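Local coordinates for protein TRAP dicarboxylate transporter, DctP subunit (Sulfurospirillum deleyianum, PDB 4OVS) that binds succinate and, as the periplasmic solute-binding subunit of a TRAP transporter, probably delivers such dicarboxylates to its membrane partner for uptake, at residues Val34-Pro39 / Val63-Gln68; Ala87-Ser92 / Leu237-Glu242. All coordinates share one frame; numbering follows the deposited sequence.

In the fold
Contact 1 (34-39 with 63-68) and contact 2 (87-92 with 237-242) both reach the mixed sheet in which strand 26-31 pairs in parallel with 59-64 and with 86-87, and 86-87 pairs antiparallel with 233-241. Their centres lie 14 Å apart and their nearest atoms about 7 Å, so they do not touch. What they share is the succinate site. The side chain of Val34 in contact 1 is about 3 Å from bound succinate, that of Pro89 in contact 2 about 7 Å. Lys40, a succinate-binding residue, comes within about 4 Å of the side chains of both Val34 and Met88, bridging the two regions.

Contact 1: Val34-Pro39 / Val63-Gln68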
loop_
_atom_site.group_PDB
_atom_site.type_symbol
_atom_site.label_atom_id
_atom_site.label_comp_id
_atom_site.label_asym_id
_atom_site.label_seq_id
_atom_site.Cartn_x
_atom_site.Cartn_y
_atom_site.Cartn_z
ATOM N N VAL A 34 -4.025 -1.981 -8.383
ATOM C CA VAL A 34 -4.009 -3.386 -8.000
ATOM C C VAL A 34 -5.048 -4.296 -8.674
ATOM O O VAL A 34 -5.927 -3.857 -9.431
ATOM C CB VAL A 34 -4.180 -3.585 -6.431
ATOM C CG1 VAL A 34 -3.116 -2.855 -5.644
ATOM C CG2 VAL A 34 -5.562 -3.247 -5.962
ATOM N N SER A 35 -4.863 -5.592 -8.463
ATOM C CA SER A 35 -5.773 -6.606 -8.991
ATOM C C SER A 35 -7.116 -6.559 -8.299
ATOM O O SER A 35 -7.181 -6.356 -7.094
ATOM C CB SER A 35 -5.181 -7.995 -8.701
ATOM O OG SER A 35 -6.123 -8.966 -9.070
ATOM N N PRO A 36 -8.205 -6.824 -9.024
ATOM C CA PRO A 36 -9.497 -6.888 -8.318
ATOM C C PRO A 36 -9.580 -8.031 -7.323
ATOM O O PRO A 36 -10.472 -8.050 -6.474
ATOM C CB PRO A 36 -10.497 -7.180 -9.442
ATOM C CG PRO A 36 -9.763 -6.853 -10.726
ATOM C CD PRO A 36 -8.318 -7.013 -10.480
ATOM N N ASN A 37 -8.675 -8.986 -7.412
ATOM C CA ASN A 37 -8.686 -10.141 -6.508
ATOM C C ASN A 37 -8.065 -9.890 -5.133
ATOM O O ASN A 37 -8.005 -10.805 -4.323
ATOM C CB ASN A 37 -7.945 -11.310 -7.184
ATOM C CG ASN A 37 -8.639 -11.781 -8.439
ATOM O OD1 ASN A 37 -9.853 -11.965 -8.441
ATOM N ND2 ASN A 37 -7.873 -11.967 -9.527
ATOM N N THR A 38 -7.561 -8.683 -4.880
ATOM C CA THR A 38 -6.961 -8.344 -3.601
ATOM C C THR A 38 -8.080 -7.821 -2.678
ATOM O O THR A 38 -9.143 -7.418 -3.152
ATOM C CB THR A 38 -5.901 -7.247 -3.728
ATOM O OG1 THR A 38 -6.465 -6.082 -4.373
ATOM C CG2 THR A 38 -4.658 -7.687 -4.515
ATOM N N PRO A 39 -7.845 -7.772 -1.368
ATOM C CA PRO A 39 -8.771 -7.039 -0.473
ATOM C C PRO A 39 -9.117 -5.594 -0.935
ATOM O O PRO A 39 -10.267 -5.222 -0.954
ATOM C CB PRO A 39 -8.011 -7.009 0.841
ATOM C CG PRO A 39 -7.223 -8.319 0.799
ATOM C CD PRO A 39 -6.766 -8.449 -0.615
ATOM N N VAL A 63 -15.299 1.046 -11.702
ATOM C CA VAL A 63 -13.984 0.875 -11.098
ATOM C C VAL A 63 -12.996 0.375 -12.174
ATOM O O VAL A 63 -13.239 -0.627 -12.835
ATOM C CB VAL A 63 -14.024 -0.191 -9.967
ATOM C CG1 VAL A 63 -12.630 -0.422 -9.417
ATOM C CG2 VAL A 63 -14.979 0.203 -8.842
ATOM N N PHE A 64 -11.884 1.092 -12.337
ATOM C CA PHE A 64 -10.825 0.721 -13.206
ATOM C C PHE A 64 -9.601 0.263 -12.408
ATOM O O PHE A 64 -8.845 1.081 -11.885
ATOM C CB PHE A 64 -10.431 1.943 -14.058
ATOM C CG PHE A 64 -11.488 2.388 -15.029
ATOM C CD1 PHE A 64 -11.532 1.889 -16.298
ATOM C CD2 PHE A 64 -12.429 3.349 -14.668
ATOM C CE1 PHE A 64 -12.494 2.324 -17.201
ATOM C CE2 PHE A 64 -13.386 3.790 -15.582
ATOM C CZ PHE A 64 -13.427 3.281 -16.822
ATOM N N PRO A 65 -9.388 -1.051 -12.304
ATOM C CA PRO A 65 -8.223 -1.542 -11.578
ATOM C C PRO A 65 -6.970 -1.630 -12.435
ATOM O O PRO A 65 -7.006 -1.221 -13.605
ATOM C CB PRO A 65 -8.659 -2.952 -11.198
ATOM C CG PRO A 65 -9.412 -3.385 -12.388
ATOM C CD PRO A 65 -10.192 -2.147 -12.836
ATOM N N ASN A 66 -5.885 -2.165 -11.859
ATOM C CA ASN A 66 -4.687 -2.506 -12.610
ATOM C C ASN A 66 -4.170 -1.335 -13.482
ATOM O O ASN A 66 -3.630 -1.532 -14.554
ATOM C CB ASN A 66 -4.959 -3.713 -13.481
ATOM C CG ASN A 66 -4.901 -5.035 -12.715
ATOM O OD1 ASN A 66 -4.019 -5.252 -11.864
ATOM N ND2 ASN A 66 -5.865 -5.910 -12.988
ATOM N N SER A 67 -4.354 -0.102 -13.024
ATOM C CA SER A 67 -3.912 1.064 -13.784
ATOM C C SER A 67 -4.549 1.199 -15.181
ATOM O O SER A 67 -3.939 1.757 -16.086
ATOM C CB SER A 67 -2.382 1.068 -13.971
ATOM O OG SER A 67 -1.708 0.935 -12.727
ATOM N N GLN A 68 -5.767 0.698 -15.368
ATOM C CA GLN A 68 -6.390 0.773 -16.671
ATOM C C GLN A 68 -6.680 2.164 -17.060
ATOM O O GLN A 68 -6.535 2.497 -18.225
ATOM C CB GLN A 68 -7.694 -0.008 -16.743
ATOM C CG GLN A 68 -7.437 -1.454 -16.927
ATOM C CD GLN A 68 -8.686 -2.278 -16.952
ATOM O OE1 GLN A 68 -9.746 -1.818 -16.595
ATOM N NE2 GLN A 68 -8.566 -3.496 -17.438
HETATM O O HOH W 1 -5.692 -8.944 -12.034
#
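Val34 and Asn66 mark the closest backbone approach, their CA atoms 4.7 Å apart, and one hydrogen bond joins the two segments there: Asn66 N to Val34 O, 3.0 Å. The bond is bent, with an N-H...O angle of 143°, and the donor stands above the carbonyl plane. Each segment turns close to this bond. Ser35 to Thr38 form a type I turn leading into helix 39-54, and Pro65 to Gln68 form a type I' turn as the chain leaves strand 59-64. Contact 1 thus joins loops that follow the C-terminal ends of two parallel strands, 26-31 and 59-64, in a periplasmic solute-binding fold. Val34, whose carbonyl takes the bond, points its side chain away from 63-68; that side chain comes within about 3 Å of a bound succinate and also touches the succinate-binding Lys40 and Asn213.

The two proline rings cross at about a right angle, with Pro36 CG 3.9 Å from Pro65 CG. The Asn66 side chain crosses the Pro36 ring likewise, ND2 lying 3.7 Å from Pro36 CD. With CG beside its own backbone N (chi1 -79°), Asn66 brings its amide back over the Val34-Ser35 peptide. Its OD1 takes a hydrogen bond from Lys217, while ND2 donates to a water at 3.2 Å that is also hydrogen-bonded to Ser35 OG at 3.0 Å. That hydroxyl additionally accepts from Asn37 N in an ST turn, with an N-H...O angle of 162°. Ser35 O is gripped twice by Thr38, through its backbone N and through OG1 at 2.8 Å, the hydroxyl approaching nearly in line with the carbonyl bond. Thr38 OG1 also caps Gly41 N, tying the turn to the first turn of helix 39-54.

Contact 2: Ala87-Ser92 / Leu237-Glu242; sequences AMPSFS and LVIMSE
An antiparallel pairing within the mixed sheet, strand 86-87 against 233-241, is where Ala87 and Ile239 form a hydrogen-bonded pair. Ala87 N donates to Ile239 O at 2.9 Å, almost straight at 173°, and Ile239 N returns a bond to Ala87 O, also 2.9 Å. From Met88 on the chain leaves regular strand geometry, yet Leu237 N still reaches Pro89 O at a longer 3.3 Å.

On the face that carries Ala87 and Ile239, the isoleucine has CG1 between its backbone N and carbonyl carbon (chi1 54°), which lays this branch 3.9 Å from Pro89 CD and close to Ala87 CB; the ring and the isoleucine cross at about a right angle, and Leu79 of helix 75-81 packs over Ala87 and Ile239. An alanine in place of Ile239 would probably open a gap beside the Pro89 ring, which would lose its CG1 and CD1 neighbours, and leave Leu79 less well packed. Next to this pair in sequence, selenomethionine Met88 lies side by side with Val238, CG 3.7 Å from CG2, both touching Trp143 of strand 137-152.

Met88 O accepts from Lys40 NZ, a succinate-binding residue. The paired backbone bonds and buried apolar side chains probably help to fix the course of this loop, and its carbonyl probably helps position the lysine ammonium for the ligand.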
loop_
_atom_site.group_PDB
_atom_site.type_symbol
_atom_site.label_atom_id
_atom_site.label_comp_id
_atom_site.label_asym_id
_atom_site.label_seq_id
_atom_site.Cartn_x
_atom_site.Cartn_y
_atom_site.Cartn_z
ATOM N N ALA A 87 -9.762 7.560 -5.463
ATOM C CA ALA A 87 -8.580 6.748 -5.485
ATOM C C ALA A 87 -8.257 6.157 -4.085
ATOM O O ALA A 87 -8.855 6.558 -3.057
ATOM C CB ALA A 87 -7.435 7.512 -6.022
HETATM N N MSE A 88 -7.342 5.187 -4.041
HETATM C CA MSE A 88 -6.918 4.590 -2.770
HETATM C C MSE A 88 -5.417 4.339 -2.693
HETATM O O MSE A 88 -4.972 3.196 -2.553
HETATM C CB MSE A 88 -7.677 3.324 -2.516
HETATM C CG MSE A 88 -9.162 3.449 -2.484
HETATM SE SE MSE A 88 -9.934 3.075 -4.259
HETATM C CE MSE A 88 -11.774 2.933 -3.735
ATOM N N PRO A 89 -4.627 5.397 -2.814
ATOM C CA PRO A 89 -3.166 5.312 -2.938
ATOM C C PRO A 89 -2.503 4.805 -1.695
ATOM O O PRO A 89 -3.010 5.051 -0.619
ATOM C CB PRO A 89 -2.755 6.765 -3.191
ATOM C CG PRO A 89 -3.975 7.395 -3.716
ATOM C CD PRO A 89 -5.102 6.769 -3.010
ATOM N N SER A 90 -1.387 4.085 -1.814
ATOM C CA SER A 90 -0.654 3.675 -0.614
ATOM C C SER A 90 -0.005 4.919 0.037
ATOM O O SER A 90 0.165 5.946 -0.606
ATOM C CB SER A 90 0.410 2.653 -0.931
ATOM O OG SER A 90 1.464 3.264 -1.631
ATOM N N PHE A 91 0.352 4.806 1.315
ATOM C CA PHE A 91 0.905 5.931 2.061
ATOM C C PHE A 91 2.098 6.559 1.337
ATOM O O PHE A 91 2.271 7.777 1.295
ATOM C CB PHE A 91 1.303 5.470 3.487
ATOM C CG PHE A 91 0.153 4.857 4.296
ATOM C CD1 PHE A 91 -1.141 5.291 4.117
ATOM C CD2 PHE A 91 0.383 3.822 5.177
ATOM C CE1 PHE A 91 -2.178 4.716 4.804
ATOM C CE2 PHE A 91 -0.650 3.228 5.863
ATOM C CZ PHE A 91 -1.922 3.686 5.699
ATOM N N SER A 92 2.960 5.725 0.809
ATOM C CA SER A 92 4.169 6.213 0.104
ATOM C C SER A 92 3.834 7.179 -1.025
ATOM O O SER A 92 4.619 8.063 -1.350
ATOM C CB SER A 92 4.952 5.050 -0.537
ATOM O OG SER A 92 5.510 4.159 0.421
ATOM N N LEU A 237 -4.914 5.237 2.013
ATOM C CA LEU A 237 -5.859 6.255 2.458
ATOM C C LEU A 237 -6.770 6.521 1.275
ATOM O O LEU A 237 -6.311 6.850 0.175
ATOM C CB LEU A 237 -5.165 7.522 2.898
ATOM C CG LEU A 237 -6.158 8.670 3.179
ATOM C CD1 LEU A 237 -7.059 8.369 4.357
ATOM C CD2 LEU A 237 -5.423 9.947 3.399
ATOM N N VAL A 238 -8.051 6.288 1.464
ATOM C CA VAL A 238 -9.037 6.564 0.411
ATOM C C VAL A 238 -9.173 8.067 0.311
ATOM O O VAL A 238 -9.359 8.760 1.336
ATOM C CB VAL A 238 -10.396 5.912 0.745
ATOM C CG1 VAL A 238 -11.464 6.202 -0.312
ATOM C CG2 VAL A 238 -10.239 4.421 0.911
ATOM N N ILE A 239 -9.037 8.567 -0.914
ATOM C CA ILE A 239 -9.253 9.970 -1.207
ATOM C C ILE A 239 -10.194 10.235 -2.363
ATOM O O ILE A 239 -10.351 9.412 -3.262
ATOM C CB ILE A 239 -7.972 10.719 -1.531
ATOM C CG1 ILE A 239 -7.226 10.000 -2.658
ATOM C CG2 ILE A 239 -7.111 10.861 -0.278
ATOM C CD1 ILE A 239 -6.129 10.832 -3.206
HETATM N N MSE A 240 -10.802 11.416 -2.340
HETATM C CA MSE A 240 -11.679 11.828 -3.415
HETATM C C MSE A 240 -11.226 13.146 -4.019
HETATM O O MSE A 240 -10.501 13.921 -3.399
HETATM C CB MSE A 240 -13.129 11.940 -2.952
HETATM C CG MSE A 240 -13.708 10.763 -2.275
HETATM SE SE MSE A 240 -15.691 10.792 -2.246
HETATM C CE MSE A 240 -15.983 12.164 -0.853
ATOM N N SER A 241 -11.626 13.369 -5.261
ATOM C CA SER A 241 -11.356 14.633 -5.939
ATOM C C SER A 241 -12.208 15.723 -5.291
ATOM O O SER A 241 -13.438 15.625 -5.211
ATOM C CB SER A 241 -11.682 14.541 -7.428
ATOM O OG SER A 241 -11.687 15.829 -8.018
ATOM N N GLU A 242 -11.544 16.753 -4.805
ATOM C CA GLU A 242 -12.233 17.886 -4.198
ATOM C C GLU A 242 -13.230 18.609 -5.141
ATOM O O GLU A 242 -14.309 19.047 -4.699
ATOM C CB GLU A 242 -11.169 18.863 -3.703
ATOM C CG GLU A 242 -11.654 19.984 -2.881
ATOM C CD GLU A 242 -10.485 20.762 -2.325
ATOM O OE1 GLU A 242 -10.074 20.470 -1.173
ATOM O OE2 GLU A 242 -9.964 21.639 -3.060
#